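PDB 4PCH: VP1 from Polyomavirus HPyV7, which probably forms the outer shell of the virion as the major capsid protein, assembling into pentamers whose jelly-roll subunits carry the surface loops associated with host-cell attachment. Local coordinates for residues L45-S50 and P170-V175; A145-G150 and L160-N165. One frame throughout, in Å; residues are numbered along the deposited sequence.

Contact 1. Residues L45-S50 and P170-V175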
ATOM      1  N   LEU B  45     -27.008  16.785  -2.082  1.00 16.33           N
ATOM      2  CA  LEU B  45     -28.145  16.683  -1.167  1.00 16.06           C
ATOM      3  C   LEU B  45     -27.988  15.338  -0.474  1.00 14.49           C
ATOM      4  O   LEU B  45     -27.198  14.508  -0.918  1.00 15.44           O
ATOM      5  CB  LEU B  45     -29.456  16.674  -1.940  1.00 18.69           C
ATOM      6  CG  LEU B  45     -29.725  17.919  -2.778  1.00 21.28           C
ATOM      7  CD1 LEU B  45     -30.971  17.714  -3.627  1.00 24.46           C
ATOM      8  CD2 LEU B  45     -29.876  19.132  -1.900  1.00 24.91           C
ATOM      9  N   PRO B  46     -28.717  15.114   0.635  1.00 15.50           N
ATOM     10  CA  PRO B  46     -28.627  13.817   1.314  1.00 15.37           C
ATOM     11  C   PRO B  46     -28.892  12.701   0.342  1.00 15.72           C
ATOM     12  O   PRO B  46     -29.825  12.796  -0.485  1.00 14.82           O
ATOM     13  CB  PRO B  46     -29.739  13.903   2.382  1.00 16.31           C
ATOM     14  CG  PRO B  46     -29.818  15.363   2.680  1.00 18.09           C
ATOM     15  CD  PRO B  46     -29.604  16.037   1.346  1.00 16.08           C
ATOM     16  N   TYR B  47     -28.046  11.684   0.376  1.00 16.30           N
ATOM     17  CA  TYR B  47     -28.057  10.635  -0.646  1.00 15.71           C
ATOM     18  C   TYR B  47     -29.277   9.713  -0.499  1.00 17.30           C
ATOM     19  O   TYR B  47     -29.786   9.184  -1.508  1.00 18.85           O
ATOM     20  CB  TYR B  47     -26.745   9.848  -0.603  1.00 14.11           C
ATOM     21  CG  TYR B  47     -26.649   8.830  -1.688  1.00 14.11           C
ATOM     22  CD1 TYR B  47     -26.170   9.156  -2.959  1.00 14.75           C
ATOM     23  CD2 TYR B  47     -27.087   7.534  -1.485  1.00 15.77           C
ATOM     24  CE1 TYR B  47     -26.109   8.223  -3.969  1.00 15.71           C
ATOM     25  CE2 TYR B  47     -27.037   6.598  -2.496  1.00 15.88           C
ATOM     26  CZ  TYR B  47     -26.536   6.940  -3.741  1.00 14.81           C
ATOM     27  OH  TYR B  47     -26.562   5.964  -4.729  1.00 16.52           O
ATOM     28  N   THR B  48     -29.758   9.601   0.745  1.00 16.59           N
ATOM     29  CA  THR B  48     -30.825   8.703   1.205  1.00 16.47           C
ATOM     30  C   THR B  48     -30.318   7.256   1.312  1.00 18.32           C
ATOM     31  O   THR B  48     -29.327   6.874   0.677  1.00 17.27           O
ATOM     32  CB  THR B  48     -32.103   8.682   0.326  1.00 21.35           C
ATOM     33  OG1 THR B  48     -31.873   7.856  -0.829  1.00 19.87           O
ATOM     34  CG2 THR B  48     -32.547  10.103  -0.106  1.00 21.33           C
ATOM     35  N   MET B  49     -31.021   6.465   2.113  1.00 16.76           N
ATOM     36  CA  MET B  49     -30.811   5.017   2.184  1.00 17.94           C
ATOM     37  C   MET B  49     -31.774   4.258   1.261  1.00 19.44           C
ATOM     38  O   MET B  49     -32.015   3.068   1.452  1.00 20.14           O
ATOM     39  CB  MET B  49     -30.968   4.544   3.634  1.00 19.25           C
ATOM     40  CG  MET B  49     -30.013   5.206   4.628  1.00 20.39           C
ATOM     41  SD  MET B  49     -28.271   4.894   4.329  1.00 19.23           S
ATOM     42  CE  MET B  49     -27.690   6.448   3.661  1.00 18.35           C
ATOM     43  N   SER B  50     -32.293   4.932   0.227  1.00 19.37           N
ATOM     44  CA  SER B  50     -33.351   4.384  -0.639  1.00 18.98           C
ATOM     45  C   SER B  50     -32.766   3.601  -1.831  1.00 18.43           C
ATOM     46  O   SER B  50     -31.560   3.575  -2.031  1.00 20.34           O
ATOM     47  CB  SER B  50     -34.237   5.527  -1.171  1.00 20.35           C
ATOM     48  OG  SER B  50     -33.564   6.231  -2.236  1.00 21.64           O
ATOM     49  N   PRO B 170     -24.553   9.861 -14.143  1.00 11.98           N
ATOM     50  CA  PRO B 170     -24.051   9.421 -12.838  1.00 13.00           C
ATOM     51  C   PRO B 170     -22.895   8.437 -12.928  1.00 11.40           C
ATOM     52  O   PRO B 170     -22.957   7.490 -13.703  1.00 11.64           O
ATOM     53  CB  PRO B 170     -25.280   8.727 -12.216  1.00 13.71           C
ATOM     54  CG  PRO B 170     -26.435   9.302 -12.936  1.00 15.89           C
ATOM     55  CD  PRO B 170     -25.935   9.448 -14.353  1.00 13.77           C
ATOM     56  N   VAL B 171     -21.904   8.611 -12.059  1.00 11.97           N
ATOM     57  CA  VAL B 171     -20.718   7.777 -12.054  1.00 11.56           C
ATOM     58  C   VAL B 171     -21.047   6.361 -11.569  1.00 11.49           C
ATOM     59  O   VAL B 171     -20.349   5.419 -11.875  1.00 12.78           O
ATOM     60  CB  VAL B 171     -19.597   8.411 -11.199  1.00 10.29           C
ATOM     61  CG1 VAL B 171     -19.257   9.804 -11.708  1.00 12.34           C
ATOM     62  CG2 VAL B 171     -19.963   8.447  -9.720  1.00 11.69           C
ATOM     63  N   GLU B 172     -22.147   6.227 -10.822  1.00 12.10           N
ATOM     64  CA  GLU B 172     -22.623   4.920 -10.394  1.00 11.93           C
ATOM     65  C   GLU B 172     -23.176   4.050 -11.536  1.00 12.16           C
ATOM     66  O   GLU B 172     -23.342   2.846 -11.343  1.00 13.01           O
ATOM     67  CB  GLU B 172     -23.703   5.076  -9.344  1.00 13.22           C
ATOM     68  CG  GLU B 172     -23.187   5.590  -8.032  1.00 12.80           C
ATOM     69  CD  GLU B 172     -24.297   6.158  -7.175  1.00 13.35           C
ATOM     70  OE1 GLU B 172     -25.183   5.388  -6.781  1.00 17.01           O
ATOM     71  OE2 GLU B 172     -24.249   7.358  -6.897  1.00 15.50           O
ATOM     72  N   LEU B 173     -23.463   4.647 -12.708  1.00 10.72           N
ATOM     73  CA  LEU B 173     -24.188   3.954 -13.779  1.00 12.34           C
ATOM     74  C   LEU B 173     -23.469   3.903 -15.143  1.00 11.95           C
ATOM     75  O   LEU B 173     -23.955   3.264 -16.086  1.00 12.86           O
ATOM     76  CB  LEU B 173     -25.544   4.643 -13.969  1.00 14.13           C
ATOM     77  CG  LEU B 173     -26.430   4.806 -12.737  1.00 15.29           C
ATOM     78  CD1 LEU B 173     -27.675   5.673 -13.063  1.00 17.08           C
ATOM     79  CD2 LEU B 173     -26.843   3.423 -12.221  1.00 14.19           C
ATOM     80  N   TRP B 174     -22.324   4.575 -15.258  1.00 10.91           N
ATOM     81  CA  TRP B 174     -21.654   4.760 -16.559  1.00 12.06           C
ATOM     82  C   TRP B 174     -20.162   4.527 -16.375  1.00 11.71           C
ATOM     83  O   TRP B 174     -19.565   5.223 -15.533  1.00 13.31           O
ATOM     84  CB  TRP B 174     -21.903   6.166 -17.089  1.00 12.28           C
ATOM     85  CG  TRP B 174     -23.337   6.432 -17.461  1.00 11.39           C
ATOM     86  CD1 TRP B 174     -24.294   7.049 -16.707  1.00 12.98           C
ATOM     87  CD2 TRP B 174     -23.972   6.058 -18.679  1.00 11.83           C
ATOM     88  NE1 TRP B 174     -25.480   7.083 -17.385  1.00 12.61           N
ATOM     89  CE2 TRP B 174     -25.305   6.483 -18.610  1.00 13.98           C
ATOM     90  CE3 TRP B 174     -23.529   5.399 -19.842  1.00 14.10           C
ATOM     91  CZ2 TRP B 174     -26.203   6.278 -19.649  1.00 14.51           C
ATOM     92  CZ3 TRP B 174     -24.433   5.191 -20.872  1.00 13.93           C
ATOM     93  CH2 TRP B 174     -25.753   5.615 -20.764  1.00 14.49           C
ATOM     94  N   VAL B 175     -19.594   3.608 -17.143  0.50  8.99           N
ATOM     95  CA  VAL B 175     -18.199   3.173 -17.028  0.50 11.49           C
ATOM     96  C   VAL B 175     -17.441   3.505 -18.326  1.00 13.44           C
ATOM     97  O   VAL B 175     -17.974   3.270 -19.418  1.00 13.79           O
ATOM     98  CB  VAL B 175     -18.144   1.648 -16.804  0.50 12.78           C
ATOM     99  CG1 VAL B 175     -16.715   1.176 -16.630  0.50 16.23           C
ATOM    100  CG2 VAL B 175     -18.969   1.235 -15.579  0.50 12.97           C
TER
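The hydroxyl of Tyr-47 is gripped by two partners: OH donates to Glu-172 OE1 over a short 2.5 Å and accepts from the backbone N of Ala-99 of a neighbouring subunit. The pair exemplifies how two long side chains can bridge separate loops, for the CA atoms of Tyr-47 and Glu-172 stand 12.5 Å apart. The side chains reach out from opposite directions. With CG anti to the backbone N (chi1 -176°), the tyrosine ring is sent out toward the glutamate, which itself runs extended beyond CG. The phenol meets OE1 on its syn side, 18° out of the carboxylate plane, and ring and carboxylate are turned 38° from each other. OE2 of Glu-172 rests at the ring edge, 3.6 Å from Tyr-47 CE1. The carboxylate is buried, and the phenol donor probably helps to stabilise its charge. Leu-53 of the same chain and Met-98 of the neighbouring subunit pack against both residues. At the root of the tyrosine an ST turn shapes the chain: Thr-48 OG1 accepts from Ser-50 N at 3.1 Å and from Ser-50 OG, and itself donates to Tyr-47 O at 2.6 Å. The pair thus joins the BC and EF loops of the VP1 jelly roll at the interface between subunits of the pentamer.

Contact 2. Residues A145-G150 and L160-N165; sequences ALEGPG and LRKQVN
The backbones come closest at Gly-150 and Leu-160, whose CA atoms are 6.2 Å apart, and spread from there toward Glu-147 and Lys-162 without any direct backbone pairing. Here side chains and waters make the links that the main chains do not supply. The central link is a salt bridge, with Lys-162 NZ donating to Glu-147 OE1 at 2.8 Å. The two side chains cross at about a right angle: the lysine is extended beyond CG, whereas the glutamate folds at chi2 (-74°), which turns its carboxylate toward the ammonium group. NZ meets OE1 on the syn side but 31° out of the carboxylate plane. The second oxygen is tied in through water. One molecule accepts from Lys-162 NZ at 2.7 Å and donates to Glu-147 OE2, so that water bridges the same two groups alongside the direct bond; another donates both to OE2 and, at 2.7 Å, to Asn-165 OD1. Toward Gly-150, the contact passes to van der Waals packing of Leu-160 on backbone carbonyl oxygens. Leu-160 places CG anti to its own nitrogen (chi1 180°), bringing CD2 to 3.6 Å from Gly-148 O, while its CB lies 3.6 Å from Pro-149 O. That proline oxygen also accepts from a third water at 2.6 Å, which is only weakly bonded to Leu-160 N. Trp-174 packs against both Leu-160 and Lys-162. Strand 161-163 pairs with strand 129-132, so the salt bridge and its waters fasten an irregular segment to an outer strand, within this chain, of the small three-stranded sheet in the EF loop of VP1, on the surface of the subunit.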
ATOM      1  N   ALA B 145     -34.333  12.677 -14.518  1.00 22.94           N
ATOM      2  CA  ALA B 145     -33.441  13.822 -14.776  1.00 22.35           C
ATOM      3  C   ALA B 145     -32.014  13.408 -15.059  1.00 20.55           C
ATOM      4  O   ALA B 145     -31.213  14.195 -15.600  1.00 19.87           O
ATOM      5  CB  ALA B 145     -33.502  14.807 -13.617  1.00 22.88           C
ATOM      6  N   LEU B 146     -31.685  12.162 -14.709  1.00 18.80           N
ATOM      7  CA  LEU B 146     -30.369  11.617 -14.918  1.00 16.75           C
ATOM      8  C   LEU B 146     -30.345  10.715 -16.152  1.00 15.85           C
ATOM      9  O   LEU B 146     -31.373  10.154 -16.546  1.00 18.39           O
ATOM     10  CB  LEU B 146     -29.955  10.799 -13.673  1.00 16.22           C
ATOM     11  CG  LEU B 146     -29.947  11.606 -12.391  1.00 16.41           C
ATOM     12  CD1 LEU B 146     -29.726  10.711 -11.188  1.00 18.67           C
ATOM     13  CD2 LEU B 146     -28.928  12.733 -12.436  1.00 19.64           C
ATOM     14  N   GLU B 147     -29.167  10.562 -16.750  1.00 15.70           N
ATOM     15  CA  GLU B 147     -29.001   9.680 -17.921  1.00 17.58           C
ATOM     16  C   GLU B 147     -29.119   8.209 -17.497  1.00 16.26           C
ATOM     17  O   GLU B 147     -28.221   7.656 -16.798  1.00 17.63           O
ATOM     18  CB  GLU B 147     -27.641   9.902 -18.611  1.00 18.04           C
ATOM     19  CG  GLU B 147     -27.594  11.124 -19.536  1.00 20.17           C
ATOM     20  CD  GLU B 147     -28.341  10.967 -20.872  1.00 20.38           C
ATOM     21  OE1 GLU B 147     -28.888   9.898 -21.180  1.00 28.03           O
ATOM     22  OE2 GLU B 147     -28.401  11.928 -21.662  1.00 30.69           O
ATOM     23  N   GLY B 148     -30.217   7.585 -17.920  1.00 19.37           N
ATOM     24  CA  GLY B 148     -30.502   6.198 -17.556  1.00 21.19           C
ATOM     25  C   GLY B 148     -29.596   5.273 -18.369  1.00 18.52           C
ATOM     26  O   GLY B 148     -29.508   5.434 -19.588  1.00 19.82           O
ATOM     27  N   PRO B 149     -28.993   4.276 -17.714  1.00 18.23           N
ATOM     28  CA  PRO B 149     -28.044   3.379 -18.358  1.00 18.78           C
ATOM     29  C   PRO B 149     -28.645   2.221 -19.121  1.00 18.43           C
ATOM     30  O   PRO B 149     -27.880   1.425 -19.671  1.00 18.74           O
ATOM     31  CB  PRO B 149     -27.289   2.797 -17.167  1.00 18.63           C
ATOM     32  CG  PRO B 149     -28.345   2.656 -16.139  1.00 18.67           C
ATOM     33  CD  PRO B 149     -29.128   3.940 -16.282  1.00 18.62           C
ATOM     34  N   GLY B 150     -29.972   2.077 -19.118  1.00 16.59           N
ATOM     35  CA  GLY B 150     -30.605   0.911 -19.714  1.00 18.78           C
ATOM     36  C   GLY B 150     -30.583  -0.266 -18.751  1.00 19.22           C
ATOM     37  O   GLY B 150     -30.410  -0.080 -17.549  1.00 22.72           O
ATOM     38  N   LEU B 160     -25.971  -0.478 -23.375  1.00 18.99           N
ATOM     39  CA  LEU B 160     -26.089   0.866 -23.959  1.00 18.22           C
ATOM     40  C   LEU B 160     -24.731   1.578 -23.972  1.00 16.74           C
ATOM     41  O   LEU B 160     -23.999   1.573 -22.982  1.00 17.47           O
ATOM     42  CB  LEU B 160     -27.084   1.673 -23.137  1.00 18.79           C
ATOM     43  CG  LEU B 160     -27.427   3.118 -23.489  1.00 20.79           C
ATOM     44  CD1 LEU B 160     -27.902   3.225 -24.923  1.00 22.57           C
ATOM     45  CD2 LEU B 160     -28.483   3.615 -22.491  1.00 21.76           C
ATOM     46  N   ARG B 161     -24.432   2.221 -25.101  1.00 16.84           N
ATOM     47  CA  ARG B 161     -23.223   3.015 -25.236  0.50 15.60           C
ATOM     48  C   ARG B 161     -23.586   4.443 -25.572  1.00 14.93           C
ATOM     49  O   ARG B 161     -24.494   4.688 -26.364  1.00 14.98           O
ATOM     50  CB  ARG B 161     -22.314   2.413 -26.289  0.50 17.68           C
ATOM     51  CG  ARG B 161     -21.583   1.231 -25.713  0.50 19.55           C
ATOM     52  CD  ARG B 161     -20.865   0.428 -26.754  0.50 22.12           C
ATOM     53  NE  ARG B 161     -19.803  -0.337 -26.118  0.50 23.60           N
ATOM     54  CZ  ARG B 161     -19.989  -1.524 -25.546  0.50 25.44           C
ATOM     55  NH1 ARG B 161     -21.204  -2.073 -25.523  0.50 24.72           N
ATOM     56  NH2 ARG B 161     -18.964  -2.162 -25.002  0.50 23.69           N
ATOM     57  N   LYS B 162     -22.890   5.372 -24.932  1.00 15.03           N
ATOM     58  CA  LYS B 162     -23.103   6.809 -25.118  1.00 16.78           C
ATOM     59  C   LYS B 162     -21.784   7.513 -24.886  1.00 15.00           C
ATOM     60  O   LYS B 162     -20.799   6.910 -24.430  1.00 13.95           O
ATOM     61  CB  LYS B 162     -24.137   7.376 -24.146  1.00 19.28           C
ATOM     62  CG  LYS B 162     -25.587   7.003 -24.389  1.00 24.18           C
ATOM     63  CD  LYS B 162     -26.520   8.089 -23.878  1.00 28.38           C
ATOM     64  CE  LYS B 162     -27.939   7.758 -24.286  1.00 34.30           C
ATOM     65  NZ  LYS B 162     -28.940   8.637 -23.636  1.00 35.07           N
ATOM     66  N   GLN B 163     -21.749   8.799 -25.238  1.00 15.55           N
ATOM     67  CA  GLN B 163     -20.607   9.647 -24.872  1.00 14.18           C
ATOM     68  C   GLN B 163     -20.997  10.661 -23.814  1.00 13.16           C
ATOM     69  O   GLN B 163     -22.122  11.136 -23.794  1.00 15.06           O
ATOM     70  CB  GLN B 163     -20.064  10.364 -26.113  1.00 18.44           C
ATOM     71  CG  GLN B 163     -19.716   9.428 -27.237  1.00 21.42           C
ATOM     72  CD  GLN B 163     -18.992  10.146 -28.378  1.00 28.44           C
ATOM     73  OE1 GLN B 163     -17.842   9.844 -28.689  1.00 33.88           O
ATOM     74  NE2 GLN B 163     -19.646  11.129 -28.962  1.00 24.89           N
ATOM     75  N   VAL B 164     -20.044  11.018 -22.951  1.00 14.22           N
ATOM     76  CA  VAL B 164     -20.333  11.921 -21.839  1.00 13.72           C
ATOM     77  C   VAL B 164     -20.293  13.366 -22.351  1.00 17.09           C
ATOM     78  O   VAL B 164     -19.225  13.992 -22.379  1.00 16.97           O
ATOM     79  CB  VAL B 164     -19.397  11.708 -20.640  1.00 14.27           C
ATOM     80  CG1 VAL B 164     -19.846  12.600 -19.483  1.00 15.92           C
ATOM     81  CG2 VAL B 164     -19.430  10.267 -20.190  1.00 13.06           C
ATOM     82  N   ASN B 165     -21.452  13.841 -22.799  1.00 16.80           N
ATOM     83  CA  ASN B 165     -21.617  15.131 -23.486  1.00 18.25           C
ATOM     84  C   ASN B 165     -22.593  16.029 -22.740  1.00 20.44           C
ATOM     85  O   ASN B 165     -23.165  16.957 -23.318  1.00 20.41           O
ATOM     86  CB  ASN B 165     -22.144  14.920 -24.922  1.00 19.14           C
ATOM     87  CG  ASN B 165     -23.435  14.094 -24.965  1.00 23.04           C
ATOM     88  OD1 ASN B 165     -24.068  13.828 -23.919  1.00 20.09           O
ATOM     89  ND2 ASN B 165     -23.812  13.649 -26.168  1.00 25.37           N
TER
HETATM   90  O   HOH W   1     -29.381  11.164 -24.426  1.00 29.17           O
HETATM   91  O   HOH W   2     -26.454  12.572 -23.884  1.00 31.16           O
HETATM   92  O   HOH W   3     -27.298  -1.076 -20.200  1.00 21.20           O

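From the N terminus, the chain first leaves strand 9-27 and passes through 45-50 in the BC loop. It then runs through strands 62-67, 79-93 and 117-124 before entering the long EF loop. There contact 2 closes a short excursion of nine residues between 145-150 and 160-165. A few residues later, at 170-175, contact 1 closes a loop of 119 residues, so contact 2 nests wholly inside it. Contact 1 thus ties the BC loop to the later part of the EF loop, while contact 2 stays within the latter. Trp-174 joins them: its NE1 probably bonds to Glu-147 O, and its ring packs on Gly-148 and Pro-149. Strands 161-163 and 174-176 flank strand 129-132.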